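Local structure of luciferase-like enzymeAMP-CoA-ligase (Zophobas atratus, 4W8O) at residues L62-C76 and P86-L100. The protein is a luciferase-like AMP/CoA ligase that probably activates carboxylic acids with ATP and passes the acyl group on to coenzyme A. Sequence-based numbering, arbitrary orientation.
Sequences LQKKGITSTDVVCFC and PLIASSYLGAKVVNL
Strands 72-76 and 96-99 run parallel, their axes 4.7 Å apart and inclined by 23°, and the ladder extends from K96 N on D71 O to L100 N on F75 O. Helix 86-92 runs along the face that carries V73 and F75, nearly antiparallel to strand 72-76. The F75 ring joins strand to helix: with CG anti to the carbonyl carbon (chi1 -55°), it reaches L87, whose CB sits over one face, 4.1 Å from the centroid in a CH-pi contact, while P86 CB lies in plane at the edge, 3.8 Å from F75 CE2. Trimmed to an alanine, this position would probably open a gap beside P86 and leave L87 CB without its CH-pi partner. S90 turns its OG back to P86 O (2.8 Å), which also accepts from S90 N, so the hydroxyl is satisfied where L62 CD1 and V73 CG2 press on it. L93 CD1 packs against L62 CB and I67 CG2. At the start of strand 96-99, K96, bent at chi2 and chi4, curls its NZ onto S69 O (2.8 Å), tilted 26° from the carbonyl plane; T179 O is a second acceptor. Strand, helix and neighbouring parallel strand make a beta-alpha-beta crossover in this AMP-binding (ANL) enzyme.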
ATOM      1  N   LEU A  62     -13.801 -20.378   2.452  1.00 30.53           N
ATOM      2  CA  LEU A  62     -13.768 -19.555   3.672  1.00 29.73           C
ATOM      3  C   LEU A  62     -15.168 -19.409   4.291  1.00 29.91           C
ATOM      4  O   LEU A  62     -15.323 -19.411   5.512  1.00 29.30           O
ATOM      5  CB  LEU A  62     -13.169 -18.174   3.385  1.00 28.89           C
ATOM      6  CG  LEU A  62     -11.646 -18.089   3.238  1.00 28.81           C
ATOM      7  CD1 LEU A  62     -11.246 -16.701   2.764  1.00 28.34           C
ATOM      8  CD2 LEU A  62     -10.932 -18.430   4.536  1.00 28.71           C
ATOM      9  N   GLN A  63     -16.170 -19.300   3.428  1.00 30.52           N
ATOM     10  CA  GLN A  63     -17.561 -19.169   3.831  1.00 32.43           C
ATOM     11  C   GLN A  63     -18.038 -20.426   4.565  1.00 32.91           C
ATOM     12  O   GLN A  63     -18.717 -20.347   5.589  1.00 32.27           O
ATOM     13  CB  GLN A  63     -18.407 -18.912   2.576  1.00 34.42           C
ATOM     14  CG  GLN A  63     -19.803 -18.371   2.803  1.00 36.96           C
ATOM     15  CD  GLN A  63     -20.431 -17.906   1.494  1.00 38.75           C
ATOM     16  OE1 GLN A  63     -20.578 -18.687   0.551  1.00 41.10           O
ATOM     17  NE2 GLN A  63     -20.784 -16.635   1.424  1.00 38.82           N
ATOM     18  N   LYS A  64     -17.651 -21.586   4.049  1.00 32.92           N
ATOM     19  CA  LYS A  64     -17.992 -22.858   4.679  1.00 34.21           C
ATOM     20  C   LYS A  64     -17.319 -23.018   6.046  1.00 33.83           C
ATOM     21  O   LYS A  64     -17.859 -23.696   6.921  1.00 33.36           O
ATOM     22  CB  LYS A  64     -17.619 -24.030   3.755  1.00 35.47           C
ATOM     23  CG  LYS A  64     -18.446 -24.086   2.478  1.00 36.56           C
ATOM     24  CD  LYS A  64     -18.001 -25.210   1.554  1.00 38.23           C
ATOM     25  CE  LYS A  64     -18.931 -25.317   0.359  1.00 39.46           C
ATOM     26  NZ  LYS A  64     -18.459 -26.302  -0.649  1.00 41.16           N
ATOM     27  N   LYS A  65     -16.151 -22.394   6.220  1.00 33.09           N
ATOM     28  CA  LYS A  65     -15.462 -22.373   7.517  1.00 33.84           C
ATOM     29  C   LYS A  65     -16.083 -21.394   8.514  1.00 32.87           C
ATOM     30  O   LYS A  65     -15.611 -21.289   9.646  1.00 33.67           O
ATOM     31  CB  LYS A  65     -13.984 -22.014   7.349  1.00 34.01           C
ATOM     32  CG  LYS A  65     -13.126 -23.043   6.636  1.00 35.71           C
ATOM     33  CD  LYS A  65     -11.704 -22.499   6.547  1.00 36.63           C
ATOM     34  CE  LYS A  65     -10.720 -23.542   6.071  1.00 39.13           C
ATOM     35  NZ  LYS A  65     -10.487 -24.633   7.045  1.00 40.21           N
ATOM     36  N   GLY A  66     -17.105 -20.653   8.089  1.00 32.47           N
ATOM     37  CA  GLY A  66     -17.844 -19.758   8.968  1.00 31.83           C
ATOM     38  C   GLY A  66     -17.358 -18.315   8.974  1.00 31.15           C
ATOM     39  O   GLY A  66     -17.753 -17.549   9.853  1.00 30.64           O
ATOM     40  N   ILE A  67     -16.515 -17.944   8.000  1.00 30.39           N
ATOM     41  CA  ILE A  67     -16.010 -16.574   7.880  1.00 29.86           C
ATOM     42  C   ILE A  67     -17.108 -15.630   7.402  1.00 30.22           C
ATOM     43  O   ILE A  67     -17.823 -15.921   6.444  1.00 30.48           O
ATOM     44  CB  ILE A  67     -14.805 -16.487   6.905  1.00 29.31           C
ATOM     45  CG1 ILE A  67     -13.601 -17.260   7.459  1.00 29.38           C
ATOM     46  CG2 ILE A  67     -14.413 -15.038   6.625  1.00 29.06           C
ATOM     47  CD1 ILE A  67     -12.988 -16.696   8.722  1.00 29.13           C
ATOM     48  N   THR A  68     -17.241 -14.501   8.090  1.00 30.24           N
ATOM     49  CA  THR A  68     -18.172 -13.455   7.698  1.00 30.15           C
ATOM     50  C   THR A  68     -17.478 -12.111   7.846  1.00 29.35           C
ATOM     51  O   THR A  68     -16.305 -12.039   8.217  1.00 27.42           O
ATOM     52  CB  THR A  68     -19.455 -13.483   8.555  1.00 31.33           C
ATOM     53  OG1 THR A  68     -19.127 -13.190   9.914  1.00 32.12           O
ATOM     54  CG2 THR A  68     -20.134 -14.851   8.475  1.00 32.24           C
ATOM     55  N   SER A  69     -18.209 -11.040   7.570  1.00 29.50           N
ATOM     56  CA  SER A  69     -17.619  -9.716   7.550  1.00 29.24           C
ATOM     57  C   SER A  69     -17.026  -9.257   8.891  1.00 28.90           C
ATOM     58  O   SER A  69     -16.181  -8.367   8.915  1.00 29.21           O
ATOM     59  CB  SER A  69     -18.653  -8.702   7.073  1.00 29.81           C
ATOM     60  OG  SER A  69     -19.632  -8.505   8.065  1.00 31.13           O
ATOM     61  N   THR A  70     -17.471  -9.835  10.002  1.00 29.27           N
ATOM     62  CA  THR A  70     -16.956  -9.444  11.319  1.00 29.38           C
ATOM     63  C   THR A  70     -15.569 -10.031  11.646  1.00 28.47           C
ATOM     64  O   THR A  70     -14.898  -9.552  12.543  1.00 27.99           O
ATOM     65  CB  THR A  70     -17.945  -9.809  12.446  1.00 30.44           C
ATOM     66  OG1 THR A  70     -18.310 -11.186  12.343  1.00 31.46           O
ATOM     67  CG2 THR A  70     -19.217  -8.958  12.360  1.00 31.67           C
ATOM     68  N   ASP A  71     -15.139 -11.054  10.914  1.00 27.74           N
ATOM     69  CA  ASP A  71     -13.870 -11.708  11.195  1.00 27.82           C
ATOM     70  C   ASP A  71     -12.673 -10.963  10.631  1.00 26.45           C
ATOM     71  O   ASP A  71     -12.786 -10.252   9.645  1.00 26.21           O
ATOM     72  CB  ASP A  71     -13.861 -13.127  10.639  1.00 27.97           C
ATOM     73  CG  ASP A  71     -14.873 -14.010  11.307  1.00 28.55           C
ATOM     74  OD1 ASP A  71     -14.877 -14.062  12.550  1.00 29.48           O
ATOM     75  OD2 ASP A  71     -15.664 -14.655  10.593  1.00 28.99           O
ATOM     76  N   VAL A  72     -11.531 -11.148  11.275  1.00 26.27           N
ATOM     77  CA  VAL A  72     -10.238 -10.648  10.784  1.00 26.14           C
ATOM     78  C   VAL A  72      -9.454 -11.815  10.195  1.00 26.21           C
ATOM     79  O   VAL A  72      -9.337 -12.858  10.824  1.00 26.14           O
ATOM     80  CB  VAL A  72      -9.411 -10.031  11.926  1.00 26.55           C
ATOM     81  CG1 VAL A  72      -8.005  -9.646  11.456  1.00 26.33           C
ATOM     82  CG2 VAL A  72     -10.131  -8.822  12.498  1.00 27.04           C
ATOM     83  N   VAL A  73      -8.921 -11.641   8.991  1.00 25.72           N
ATOM     84  CA  VAL A  73      -8.085 -12.653   8.373  1.00 25.81           C
ATOM     85  C   VAL A  73      -6.700 -12.045   8.186  1.00 26.52           C
ATOM     86  O   VAL A  73      -6.548 -10.960   7.619  1.00 25.52           O
ATOM     87  CB  VAL A  73      -8.631 -13.135   7.018  1.00 25.61           C
ATOM     88  CG1 VAL A  73      -7.738 -14.231   6.450  1.00 26.16           C
ATOM     89  CG2 VAL A  73     -10.056 -13.642   7.170  1.00 25.44           C
ATOM     90  N   CYS A  74      -5.701 -12.760   8.678  1.00 27.08           N
ATOM     91  CA  CYS A  74      -4.343 -12.270   8.714  1.00 28.20           C
ATOM     92  C   CYS A  74      -3.442 -13.002   7.722  1.00 27.94           C
ATOM     93  O   CYS A  74      -3.706 -14.149   7.366  1.00 29.19           O
ATOM     94  CB  CYS A  74      -3.830 -12.453  10.129  1.00 30.41           C
ATOM     95  SG  CYS A  74      -2.317 -11.567  10.461  1.00 33.38           S
ATOM     96  N   PHE A  75      -2.390 -12.330   7.269  1.00 27.62           N
ATOM     97  CA  PHE A  75      -1.462 -12.876   6.278  1.00 28.30           C
ATOM     98  C   PHE A  75      -0.022 -12.618   6.703  1.00 29.13           C
ATOM     99  O   PHE A  75       0.325 -11.502   7.093  1.00 29.90           O
ATOM    100  CB  PHE A  75      -1.740 -12.259   4.900  1.00 28.29           C
ATOM    101  CG  PHE A  75      -3.156 -12.436   4.473  1.00 27.80           C
ATOM    102  CD1 PHE A  75      -4.125 -11.545   4.886  1.00 27.15           C
ATOM    103  CD2 PHE A  75      -3.534 -13.552   3.740  1.00 27.74           C
ATOM    104  CE1 PHE A  75      -5.451 -11.739   4.547  1.00 27.30           C
ATOM    105  CE2 PHE A  75      -4.852 -13.749   3.398  1.00 27.31           C
ATOM    106  CZ  PHE A  75      -5.812 -12.853   3.802  1.00 27.15           C
ATOM    107  N   CYS A  76       0.804 -13.659   6.661  1.00 29.26           N
ATOM    108  CA  CYS A  76       2.247 -13.510   6.874  1.00 29.33           C
ATOM    109  C   CYS A  76       3.036 -14.200   5.760  1.00 29.88           C
ATOM    110  O   CYS A  76       3.340 -15.398   5.835  1.00 29.81           O
ATOM    111  CB  CYS A  76       2.659 -14.062   8.231  1.00 29.96           C
ATOM    112  SG  CYS A  76       4.352 -13.601   8.658  1.00 30.59           S
ATOM    113  N   PRO A  86      -6.011 -15.260  -1.132  1.00 29.02           N
ATOM    114  CA  PRO A  86      -6.923 -15.370   0.007  1.00 28.12           C
ATOM    115  C   PRO A  86      -7.282 -14.026   0.664  1.00 27.46           C
ATOM    116  O   PRO A  86      -8.294 -13.935   1.364  1.00 26.28           O
ATOM    117  CB  PRO A  86      -6.179 -16.297   0.980  1.00 28.81           C
ATOM    118  CG  PRO A  86      -4.746 -16.237   0.586  1.00 29.59           C
ATOM    119  CD  PRO A  86      -4.664 -15.785  -0.837  1.00 29.14           C
ATOM    120  N   LEU A  87      -6.461 -13.003   0.442  1.00 27.14           N
ATOM    121  CA  LEU A  87      -6.788 -11.641   0.859  1.00 26.89           C
ATOM    122  C   LEU A  87      -7.966 -11.103   0.046  1.00 26.73           C
ATOM    123  O   LEU A  87      -8.935 -10.564   0.607  1.00 26.68           O
ATOM    124  CB  LEU A  87      -5.559 -10.736   0.705  1.00 27.00           C
ATOM    125  CG  LEU A  87      -5.725  -9.306   1.219  1.00 27.30           C
ATOM    126  CD1 LEU A  87      -4.441  -8.823   1.880  1.00 27.68           C
ATOM    127  CD2 LEU A  87      -6.137  -8.344   0.120  1.00 27.81           C
ATOM    128  N   ILE A  88      -7.873 -11.259  -1.274  1.00 27.20           N
ATOM    129  CA  ILE A  88      -8.943 -10.880  -2.203  1.00 27.54           C
ATOM    130  C   ILE A  88     -10.215 -11.642  -1.861  1.00 27.51           C
ATOM    131  O   ILE A  88     -11.299 -11.063  -1.807  1.00 26.84           O
ATOM    132  CB  ILE A  88      -8.536 -11.192  -3.666  1.00 28.33           C
ATOM    133  CG1 ILE A  88      -7.422 -10.244  -4.128  1.00 28.15           C
ATOM    134  CG2 ILE A  88      -9.727 -11.090  -4.609  1.00 28.74           C
ATOM    135  CD1 ILE A  88      -6.595 -10.790  -5.272  1.00 28.98           C
ATOM    136  N   ALA A  89     -10.062 -12.950  -1.638  1.00 27.84           N
ATOM    137  CA  ALA A  89     -11.172 -13.829  -1.283  1.00 27.91           C
ATOM    138  C   ALA A  89     -11.858 -13.371   0.007  1.00 27.63           C
ATOM    139  O   ALA A  89     -13.093 -13.267   0.071  1.00 27.92           O
ATOM    140  CB  ALA A  89     -10.664 -15.261  -1.138  1.00 28.59           C
ATOM    141  N   SER A  90     -11.051 -13.088   1.027  1.00 26.83           N
ATOM    142  CA  SER A  90     -11.558 -12.606   2.310  1.00 26.50           C
ATOM    143  C   SER A  90     -12.302 -11.280   2.151  1.00 26.83           C
ATOM    144  O   SER A  90     -13.349 -11.061   2.772  1.00 27.33           O
ATOM    145  CB  SER A  90     -10.405 -12.443   3.304  1.00 25.89           C
ATOM    146  OG  SER A  90      -9.853 -13.699   3.649  1.00 26.24           O
ATOM    147  N   SER A  91     -11.760 -10.401   1.311  1.00 26.63           N
ATOM    148  CA  SER A  91     -12.412  -9.136   0.999  1.00 27.07           C
ATOM    149  C   SER A  91     -13.765  -9.319   0.312  1.00 27.08           C
ATOM    150  O   SER A  91     -14.668  -8.529   0.545  1.00 27.34           O
ATOM    151  CB  SER A  91     -11.497  -8.255   0.151  1.00 27.40           C
ATOM    152  OG  SER A  91     -10.372  -7.857   0.914  1.00 28.64           O
ATOM    153  N   TYR A  92     -13.911 -10.352  -0.519  1.00 27.77           N
ATOM    154  CA  TYR A  92     -15.217 -10.667  -1.137  1.00 28.44           C
ATOM    155  C   TYR A  92     -16.289 -10.894  -0.076  1.00 28.29           C
ATOM    156  O   TYR A  92     -17.456 -10.563  -0.282  1.00 28.69           O
ATOM    157  CB  TYR A  92     -15.169 -11.922  -2.019  1.00 29.09           C
ATOM    158  CG  TYR A  92     -14.334 -11.858  -3.283  1.00 30.07           C
ATOM    159  CD1 TYR A  92     -13.981 -10.643  -3.873  1.00 30.49           C
ATOM    160  CD2 TYR A  92     -13.947 -13.036  -3.930  1.00 30.84           C
ATOM    161  CE1 TYR A  92     -13.236 -10.604  -5.041  1.00 31.30           C
ATOM    162  CE2 TYR A  92     -13.202 -13.008  -5.100  1.00 31.55           C
ATOM    163  CZ  TYR A  92     -12.844 -11.792  -5.652  1.00 31.77           C
ATOM    164  OH  TYR A  92     -12.106 -11.749  -6.812  1.00 31.92           O
ATOM    165  N   LEU A  93     -15.888 -11.466   1.054  1.00 27.52           N
ATOM    166  CA  LEU A  93     -16.808 -11.744   2.158  1.00 27.57           C
ATOM    167  C   LEU A  93     -16.966 -10.573   3.121  1.00 27.52           C
ATOM    168  O   LEU A  93     -17.708 -10.670   4.103  1.00 28.55           O
ATOM    169  CB  LEU A  93     -16.340 -12.981   2.919  1.00 27.70           C
ATOM    170  CG  LEU A  93     -16.168 -14.227   2.055  1.00 28.18           C
ATOM    171  CD1 LEU A  93     -15.694 -15.386   2.910  1.00 28.44           C
ATOM    172  CD2 LEU A  93     -17.469 -14.582   1.338  1.00 29.46           C
ATOM    173  N   GLY A  94     -16.285  -9.463   2.840  1.00 26.63           N
ATOM    174  CA  GLY A  94     -16.338  -8.289   3.693  1.00 26.56           C
ATOM    175  C   GLY A  94     -15.530  -8.415   4.980  1.00 26.26           C
ATOM    176  O   GLY A  94     -15.651  -7.569   5.867  1.00 26.01           O
ATOM    177  N   ALA A  95     -14.710  -9.460   5.095  1.00 26.17           N
ATOM    178  CA  ALA A  95     -13.871  -9.645   6.281  1.00 26.09           C
ATOM    179  C   ALA A  95     -12.726  -8.613   6.289  1.00 25.91           C
ATOM    180  O   ALA A  95     -12.349  -8.066   5.240  1.00 26.09           O
ATOM    181  CB  ALA A  95     -13.321 -11.067   6.340  1.00 26.06           C
ATOM    182  N   LYS A  96     -12.204  -8.344   7.479  1.00 25.72           N
ATOM    183  CA  LYS A  96     -11.112  -7.396   7.661  1.00 25.91           C
ATOM    184  C   LYS A  96      -9.811  -8.116   7.327  1.00 26.13           C
ATOM    185  O   LYS A  96      -9.565  -9.204   7.855  1.00 27.80           O
ATOM    186  CB  LYS A  96     -11.063  -6.904   9.115  1.00 25.98           C
ATOM    187  CG  LYS A  96     -12.222  -6.006   9.530  1.00 26.65           C
ATOM    188  CD  LYS A  96     -13.406  -6.750  10.124  1.00 27.02           C
ATOM    189  CE  LYS A  96     -14.633  -5.848  10.230  1.00 28.51           C
ATOM    190  NZ  LYS A  96     -15.357  -5.683   8.932  1.00 28.41           N
ATOM    191  N   VAL A  97      -8.990  -7.527   6.467  1.00 25.70           N
ATOM    192  CA  VAL A  97      -7.695  -8.127   6.101  1.00 25.92           C
ATOM    193  C   VAL A  97      -6.530  -7.306   6.620  1.00 26.18           C
ATOM    194  O   VAL A  97      -6.574  -6.076   6.617  1.00 26.43           O
ATOM    195  CB  VAL A  97      -7.525  -8.346   4.578  1.00 25.58           C
ATOM    196  CG1 VAL A  97      -8.610  -9.272   4.060  1.00 26.02           C
ATOM    197  CG2 VAL A  97      -7.527  -7.027   3.801  1.00 25.90           C
ATOM    198  N   VAL A  98      -5.490  -8.007   7.066  1.00 26.53           N
ATOM    199  CA  VAL A  98      -4.315  -7.378   7.649  1.00 27.65           C
ATOM    200  C   VAL A  98      -3.069  -8.228   7.401  1.00 27.59           C
ATOM    201  O   VAL A  98      -3.111  -9.450   7.484  1.00 27.41           O
ATOM    202  CB  VAL A  98      -4.510  -7.107   9.164  1.00 28.47           C
ATOM    203  CG1 VAL A  98      -4.737  -8.393   9.945  1.00 29.39           C
ATOM    204  CG2 VAL A  98      -3.318  -6.343   9.729  1.00 29.09           C
ATOM    205  N   ASN A  99      -1.961  -7.571   7.100  1.00 28.50           N
ATOM    206  CA  ASN A  99      -0.706  -8.265   6.820  1.00 29.45           C
ATOM    207  C   ASN A  99       0.343  -8.045   7.901  1.00 30.61           C
ATOM    208  O   ASN A  99       0.464  -6.946   8.450  1.00 30.58           O
ATOM    209  CB  ASN A  99      -0.175  -7.822   5.460  1.00 30.38           C
ATOM    210  CG  ASN A  99      -1.177  -8.065   4.349  1.00 30.75           C
ATOM    211  OD1 ASN A  99      -1.258  -9.165   3.823  1.00 30.91           O
ATOM    212  ND2 ASN A  99      -1.980  -7.039   4.014  1.00 32.29           N
ATOM    213  N   LEU A 100       1.088  -9.105   8.211  1.00 31.34           N
ATOM    214  CA  LEU A 100       2.230  -9.031   9.114  1.00 32.63           C
ATOM    215  C   LEU A 100       3.532  -9.122   8.327  1.00 33.84           C
ATOM    216  O   LEU A 100       3.572  -9.725   7.261  1.00 35.89           O
ATOM    217  CB  LEU A 100       2.189 -10.169  10.123  1.00 33.11           C
ATOM    218  CG  LEU A 100       0.888 -10.343  10.894  1.00 33.28           C
ATOM    219  CD1 LEU A 100       1.024 -11.538  11.814  1.00 34.04           C
ATOM    220  CD2 LEU A 100       0.514  -9.098  11.681  1.00 34.24           C
TER